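Local coordinates for glycerol Dehydrogenase (Unidentified, PDB 5XN8), which catalyses, very probably, the NAD-dependent oxidation of glycerol to dihydroxyacetone, using a metal ion in its active site, at residues I77-V91 / I103-T116. Numbering follows the deposited sequence.
Sequences IAILKQHGCRGVVGV and IGYYQKLPVVVIPT
Four backbone hydrogen bonds zip strand 87-91 to strand 111-115, the first of them to Pro-110, just ahead of the strand; the two run parallel with their axes 11° apart. Val-88 N gives to Pro-110 O and Val-88 O takes Val-112 N; two residues on, Gly-90 N gives to Val-112 O, and Ile-114 N reaches Gly-90 O at 2.8 Å along a more bent path, 142° at the hydrogen. CA-H...O contacts, such as Val-89 CA to Val-112 O, fill in between.

Apolar packing continues on both faces of this ladder. On one, Val-89 CG1 meets Ile-114 CD1 at 3.8 Å, and Val-91 CG1 lies against Thr-116 CG2. On the other, Val-88 CG2 touches Ile-103 CG2 at 3.9 Å, the two side chains crossing nearly at right angles, while Gly-104 brings its CA close to the same methyl. Leu-80, its CG anti to the backbone N (chi1 173°), points CD1 tip to tip at Leu-109 CD1, 3.7 Å away. The side chains of Ile-77 and Ile-103 slide past each other in opposite directions.

Polar Gln-107 lays OE1 against Ile-77 CG2. Where the strands begin, Leu-109 CD2 sits over one guanidinium face of Arg-86, 3.6 Å from NH2, offset toward the rim. A Schellman motif at Lys-108 turns the chain from helix 94-107 toward strand 111-115. Strand 87-92, helix 94-107 and strand 111-115 form a beta-alpha-beta crossover, against which helix 70-83 packs, in the Rossmann-like parallel sheet of the iron-containing alcohol dehydrogenase family, leading to Thr-116, which probably binds NAD(+).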
loop_
_atom_site.group_PDB
_atom_site.type_symbol
_atom_site.label_atom_id
_atom_site.label_comp_id
_atom_site.label_asym_id
_atom_site.label_seq_id
_atom_site.Cartn_x
_atom_site.Cartn_y
_atom_site.Cartn_z
ATOM N N ILE A 77 -60.996 -6.222 10.655
ATOM C CA ILE A 77 -61.306 -5.113 11.567
ATOM C C ILE A 77 -62.617 -5.354 12.309
ATOM O O ILE A 77 -62.670 -5.191 13.529
ATOM C CB ILE A 77 -61.330 -3.748 10.825
ATOM C CG1 ILE A 77 -59.889 -3.312 10.517
ATOM C CG2 ILE A 77 -62.010 -2.663 11.662
ATOM C CD1 ILE A 77 -59.768 -2.225 9.473
ATOM N N ALA A 78 -63.660 -5.749 11.573
ATOM C CA ALA A 78 -64.972 -6.047 12.158
ATOM C C ALA A 78 -64.896 -7.109 13.252
ATOM O O ALA A 78 -65.558 -6.977 14.276
ATOM C CB ALA A 78 -65.959 -6.473 11.075
ATOM N N ILE A 79 -64.081 -8.141 13.045
ATOM C CA ILE A 79 -63.877 -9.192 14.057
ATOM C C ILE A 79 -63.037 -8.657 15.219
ATOM O O ILE A 79 -63.296 -8.985 16.375
ATOM C CB ILE A 79 -63.208 -10.473 13.483
ATOM C CG1 ILE A 79 -64.010 -11.054 12.311
ATOM C CG2 ILE A 79 -63.088 -11.537 14.572
ATOM C CD1 ILE A 79 -63.276 -12.121 11.514
ATOM N N LEU A 80 -62.025 -7.848 14.907
ATOM C CA LEU A 80 -61.195 -7.207 15.938
ATOM C C LEU A 80 -62.051 -6.387 16.903
ATOM O O LEU A 80 -61.914 -6.534 18.117
ATOM C CB LEU A 80 -60.092 -6.344 15.304
ATOM C CG LEU A 80 -59.240 -5.462 16.244
ATOM C CD1 LEU A 80 -57.795 -5.390 15.781
ATOM C CD2 LEU A 80 -59.807 -4.051 16.386
ATOM N N LYS A 81 -62.930 -5.544 16.347
ATOM C CA LYS A 81 -63.870 -4.722 17.136
ATOM C C LYS A 81 -64.754 -5.545 18.078
ATOM O O LYS A 81 -64.990 -5.155 19.220
ATOM C CB LYS A 81 -64.790 -3.897 16.215
ATOM C CG LYS A 81 -64.127 -2.785 15.427
ATOM C CD LYS A 81 -63.497 -1.680 16.252
ATOM C CE LYS A 81 -64.504 -0.796 16.974
ATOM N NZ LYS A 81 -63.833 0.419 17.508
ATOM N N GLN A 82 -65.234 -6.670 17.582
ATOM C CA GLN A 82 -66.109 -7.581 18.340
ATOM C C GLN A 82 -65.408 -8.145 19.581
ATOM O O GLN A 82 -66.043 -8.296 20.618
ATOM C CB GLN A 82 -66.604 -8.755 17.432
ATOM C CG GLN A 82 -68.094 -8.876 16.986
ATOM C CD GLN A 82 -68.332 -8.646 15.508
ATOM O OE1 GLN A 82 -67.774 -7.712 14.970
ATOM N NE2 GLN A 82 -69.170 -9.466 14.863
ATOM N N HIS A 83 -64.113 -8.449 19.463
ATOM C CA HIS A 83 -63.308 -8.944 20.589
ATOM C C HIS A 83 -62.658 -7.846 21.454
ATOM O O HIS A 83 -62.248 -8.121 22.582
ATOM C CB HIS A 83 -62.243 -9.929 20.085
ATOM C CG HIS A 83 -62.772 -11.312 19.868
ATOM N ND1 HIS A 83 -62.779 -12.248 20.879
ATOM C CD2 HIS A 83 -63.287 -11.932 18.781
ATOM C CE1 HIS A 83 -63.307 -13.372 20.438
ATOM N NE2 HIS A 83 -63.626 -13.206 19.168
ATOM N N GLY A 84 -62.536 -6.635 20.922
ATOM C CA GLY A 84 -62.001 -5.488 21.679
ATOM C C GLY A 84 -60.510 -5.561 21.960
ATOM O O GLY A 84 -60.047 -5.095 23.004
ATOM N N CYS A 85 -59.758 -6.141 21.022
ATOM C CA CYS A 85 -58.325 -6.371 21.188
ATOM C C CYS A 85 -57.553 -5.065 21.012
ATOM O O CYS A 85 -57.880 -4.257 20.136
ATOM C CB CYS A 85 -57.826 -7.428 20.198
ATOM S SG CYS A 85 -58.368 -9.125 20.551
ATOM N N ARG A 86 -56.529 -4.876 21.845
ATOM C CA ARG A 86 -55.824 -3.594 21.958
ATOM C C ARG A 86 -54.555 -3.483 21.096
ATOM O O ARG A 86 -53.962 -2.413 21.020
ATOM C CB ARG A 86 -55.503 -3.303 23.433
ATOM C CG ARG A 86 -56.706 -2.872 24.263
ATOM C CD ARG A 86 -57.039 -1.401 24.051
ATOM N NE ARG A 86 -57.962 -1.148 22.939
ATOM C CZ ARG A 86 -57.999 -0.044 22.181
ATOM N NH1 ARG A 86 -57.159 0.980 22.377
ATOM N NH2 ARG A 86 -58.890 0.033 21.192
ATOM N N GLY A 87 -54.144 -4.580 20.463
ATOM C CA GLY A 87 -53.047 -4.562 19.502
ATOM C C GLY A 87 -53.271 -5.533 18.362
ATOM O O GLY A 87 -54.249 -6.276 18.360
ATOM N N VAL A 88 -52.358 -5.515 17.392
ATOM C CA VAL A 88 -52.401 -6.398 16.223
ATOM C C VAL A 88 -51.053 -7.094 16.046
ATOM O O VAL A 88 -50.018 -6.437 16.058
ATOM C CB VAL A 88 -52.692 -5.624 14.920
ATOM C CG1 VAL A 88 -53.197 -6.581 13.834
ATOM C CG2 VAL A 88 -53.698 -4.511 15.149
ATOM N N VAL A 89 -51.076 -8.417 15.891
ATOM C CA VAL A 89 -49.908 -9.204 15.492
ATOM C C VAL A 89 -50.174 -9.827 14.124
ATOM O O VAL A 89 -51.216 -10.432 13.911
ATOM C CB VAL A 89 -49.589 -10.339 16.500
ATOM C CG1 VAL A 89 -48.376 -11.151 16.051
ATOM C CG2 VAL A 89 -49.382 -9.774 17.902
ATOM N N GLY A 90 -49.233 -9.659 13.200
ATOM C CA GLY A 90 -49.221 -10.378 11.929
ATOM C C GLY A 90 -48.079 -11.383 11.955
ATOM O O GLY A 90 -46.966 -11.037 12.353
ATOM N N VAL A 91 -48.361 -12.623 11.554
ATOM C CA VAL A 91 -47.352 -13.684 11.430
ATOM C C VAL A 91 -47.417 -14.217 9.997
ATOM O O VAL A 91 -48.505 -14.500 9.507
ATOM C CB VAL A 91 -47.619 -14.844 12.425
ATOM C CG1 VAL A 91 -46.394 -15.731 12.572
ATOM C CG2 VAL A 91 -48.029 -14.306 13.787
ATOM N N ILE A 103 -54.633 -2.622 9.531
ATOM C CA ILE A 103 -55.549 -2.769 10.672
ATOM C C ILE A 103 -55.104 -1.882 11.839
ATOM O O ILE A 103 -55.930 -1.201 12.450
ATOM C CB ILE A 103 -55.654 -4.243 11.141
ATOM C CG1 ILE A 103 -56.336 -5.109 10.071
ATOM C CG2 ILE A 103 -56.448 -4.367 12.441
ATOM C CD1 ILE A 103 -55.981 -6.578 10.160
ATOM N N GLY A 104 -53.805 -1.893 12.138
ATOM C CA GLY A 104 -53.237 -1.061 13.204
ATOM C C GLY A 104 -53.387 0.422 12.938
ATOM O O GLY A 104 -53.719 1.192 13.851
ATOM N N TYR A 105 -53.163 0.815 11.686
ATOM C CA TYR A 105 -53.341 2.200 11.261
ATOM C C TYR A 105 -54.786 2.679 11.421
ATOM O O TYR A 105 -55.039 3.661 12.125
ATOM C CB TYR A 105 -52.889 2.400 9.802
ATOM C CG TYR A 105 -53.285 3.757 9.273
ATOM C CD1 TYR A 105 -52.755 4.921 9.830
ATOM C CD2 TYR A 105 -54.229 3.887 8.256
ATOM C CE1 TYR A 105 -53.145 6.175 9.378
ATOM C CE2 TYR A 105 -54.630 5.134 7.799
ATOM C CZ TYR A 105 -54.079 6.271 8.361
ATOM O OH TYR A 105 -54.468 7.513 7.913
ATOM N N TYR A 106 -55.726 1.989 10.780
ATOM C CA TYR A 106 -57.135 2.416 10.800
ATOM C C TYR A 106 -57.785 2.362 12.192
ATOM O O TYR A 106 -58.690 3.147 12.475
ATOM C CB TYR A 106 -57.968 1.632 9.775
ATOM C CG TYR A 106 -57.616 1.963 8.336
ATOM C CD1 TYR A 106 -57.844 3.238 7.819
ATOM C CD2 TYR A 106 -57.060 1.001 7.487
ATOM C CE1 TYR A 106 -57.512 3.552 6.504
ATOM C CE2 TYR A 106 -56.718 1.306 6.181
ATOM C CZ TYR A 106 -56.947 2.579 5.685
ATOM O OH TYR A 106 -56.624 2.877 4.377
ATOM N N GLN A 107 -57.320 1.455 13.052
ATOM C CA GLN A 107 -57.823 1.341 14.431
ATOM C C GLN A 107 -56.984 2.086 15.473
ATOM O O GLN A 107 -57.341 2.084 16.647
ATOM C CB GLN A 107 -57.936 -0.136 14.823
ATOM C CG GLN A 107 -58.968 -0.916 14.014
ATOM C CD GLN A 107 -60.373 -0.382 14.203
ATOM O OE1 GLN A 107 -60.999 0.104 13.265
ATOM N NE2 GLN A 107 -60.861 -0.440 15.433
ATOM N N LYS A 108 -55.893 2.724 15.046
ATOM C CA LYS A 108 -54.958 3.412 15.950
ATOM C C LYS A 108 -54.452 2.469 17.043
ATOM O O LYS A 108 -54.563 2.764 18.233
ATOM C CB LYS A 108 -55.601 4.670 16.554
ATOM C CG LYS A 108 -56.159 5.634 15.524
ATOM C CD LYS A 108 -56.616 6.931 16.185
ATOM C CE LYS A 108 -57.319 7.842 15.189
ATOM N NZ LYS A 108 -58.567 7.233 14.653
ATOM N N LEU A 109 -53.914 1.326 16.607
ATOM C CA LEU A 109 -53.397 0.291 17.514
ATOM C C LEU A 109 -51.925 -0.005 17.216
ATOM O O LEU A 109 -51.470 0.165 16.076
ATOM C CB LEU A 109 -54.212 -1.004 17.378
ATOM C CG LEU A 109 -55.730 -0.936 17.607
ATOM C CD1 LEU A 109 -56.372 -2.235 17.166
ATOM C CD2 LEU A 109 -56.105 -0.632 19.055
ATOM N N PRO A 110 -51.176 -0.460 18.241
ATOM C CA PRO A 110 -49.799 -0.899 18.011
ATOM C C PRO A 110 -49.735 -2.179 17.173
ATOM O O PRO A 110 -50.651 -3.011 17.230
ATOM C CB PRO A 110 -49.267 -1.140 19.424
ATOM C CG PRO A 110 -50.482 -1.474 20.221
ATOM C CD PRO A 110 -51.559 -0.606 19.657
ATOM N N VAL A 111 -48.651 -2.316 16.411
ATOM C CA VAL A 111 -48.486 -3.375 15.432
ATOM C C VAL A 111 -47.213 -4.157 15.741
ATOM O O VAL A 111 -46.166 -3.570 15.995
ATOM C CB VAL A 111 -48.369 -2.796 14.003
ATOM C CG1 VAL A 111 -48.100 -3.900 12.979
ATOM C CG2 VAL A 111 -49.613 -2.002 13.642
ATOM N N VAL A 112 -47.324 -5.483 15.708
ATOM C CA VAL A 112 -46.179 -6.378 15.765
ATOM C C VAL A 112 -46.183 -7.174 14.468
ATOM O O VAL A 112 -47.218 -7.726 14.089
ATOM C CB VAL A 112 -46.288 -7.361 16.954
ATOM C CG1 VAL A 112 -45.070 -8.278 17.012
ATOM C CG2 VAL A 112 -46.472 -6.604 18.259
ATOM N N VAL A 113 -45.039 -7.232 13.790
ATOM C CA VAL A 113 -44.896 -8.046 12.578
ATOM C C VAL A 113 -43.860 -9.132 12.838
ATOM O O VAL A 113 -42.787 -8.858 13.369
ATOM C CB VAL A 113 -44.548 -7.214 11.317
ATOM C CG1 VAL A 113 -45.760 -6.405 10.866
ATOM C CG2 VAL A 113 -43.352 -6.299 11.524
ATOM N N ILE A 114 -44.200 -10.366 12.474
ATOM C CA ILE A 114 -43.348 -11.526 12.714
ATOM C C ILE A 114 -43.141 -12.265 11.387
ATOM O O ILE A 114 -43.821 -13.252 11.122
ATOM C CB ILE A 114 -43.950 -12.472 13.791
ATOM C CG1 ILE A 114 -44.403 -11.674 15.020
ATOM C CG2 ILE A 114 -42.943 -13.548 14.194
ATOM C CD1 ILE A 114 -44.837 -12.526 16.199
ATOM N N PRO A 115 -42.199 -11.782 10.548
ATOM C CA PRO A 115 -41.882 -12.492 9.314
ATOM C C PRO A 115 -41.304 -13.881 9.571
ATOM O O PRO A 115 -40.336 -14.019 10.317
ATOM C CB PRO A 115 -40.827 -11.594 8.642
ATOM C CG PRO A 115 -40.990 -10.256 9.261
ATOM C CD PRO A 115 -41.439 -10.519 10.656
ATOM N N THR A 116 -41.921 -14.892 8.975
ATOM C CA THR A 116 -41.421 -16.262 9.002
ATOM C C THR A 116 -40.441 -16.553 7.842
ATOM O O THR A 116 -39.859 -17.639 7.778
ATOM C CB THR A 116 -42.595 -17.252 8.935
ATOM O OG1 THR A 116 -43.363 -17.004 7.749
ATOM C CG2 THR A 116 -43.487 -17.088 10.154
#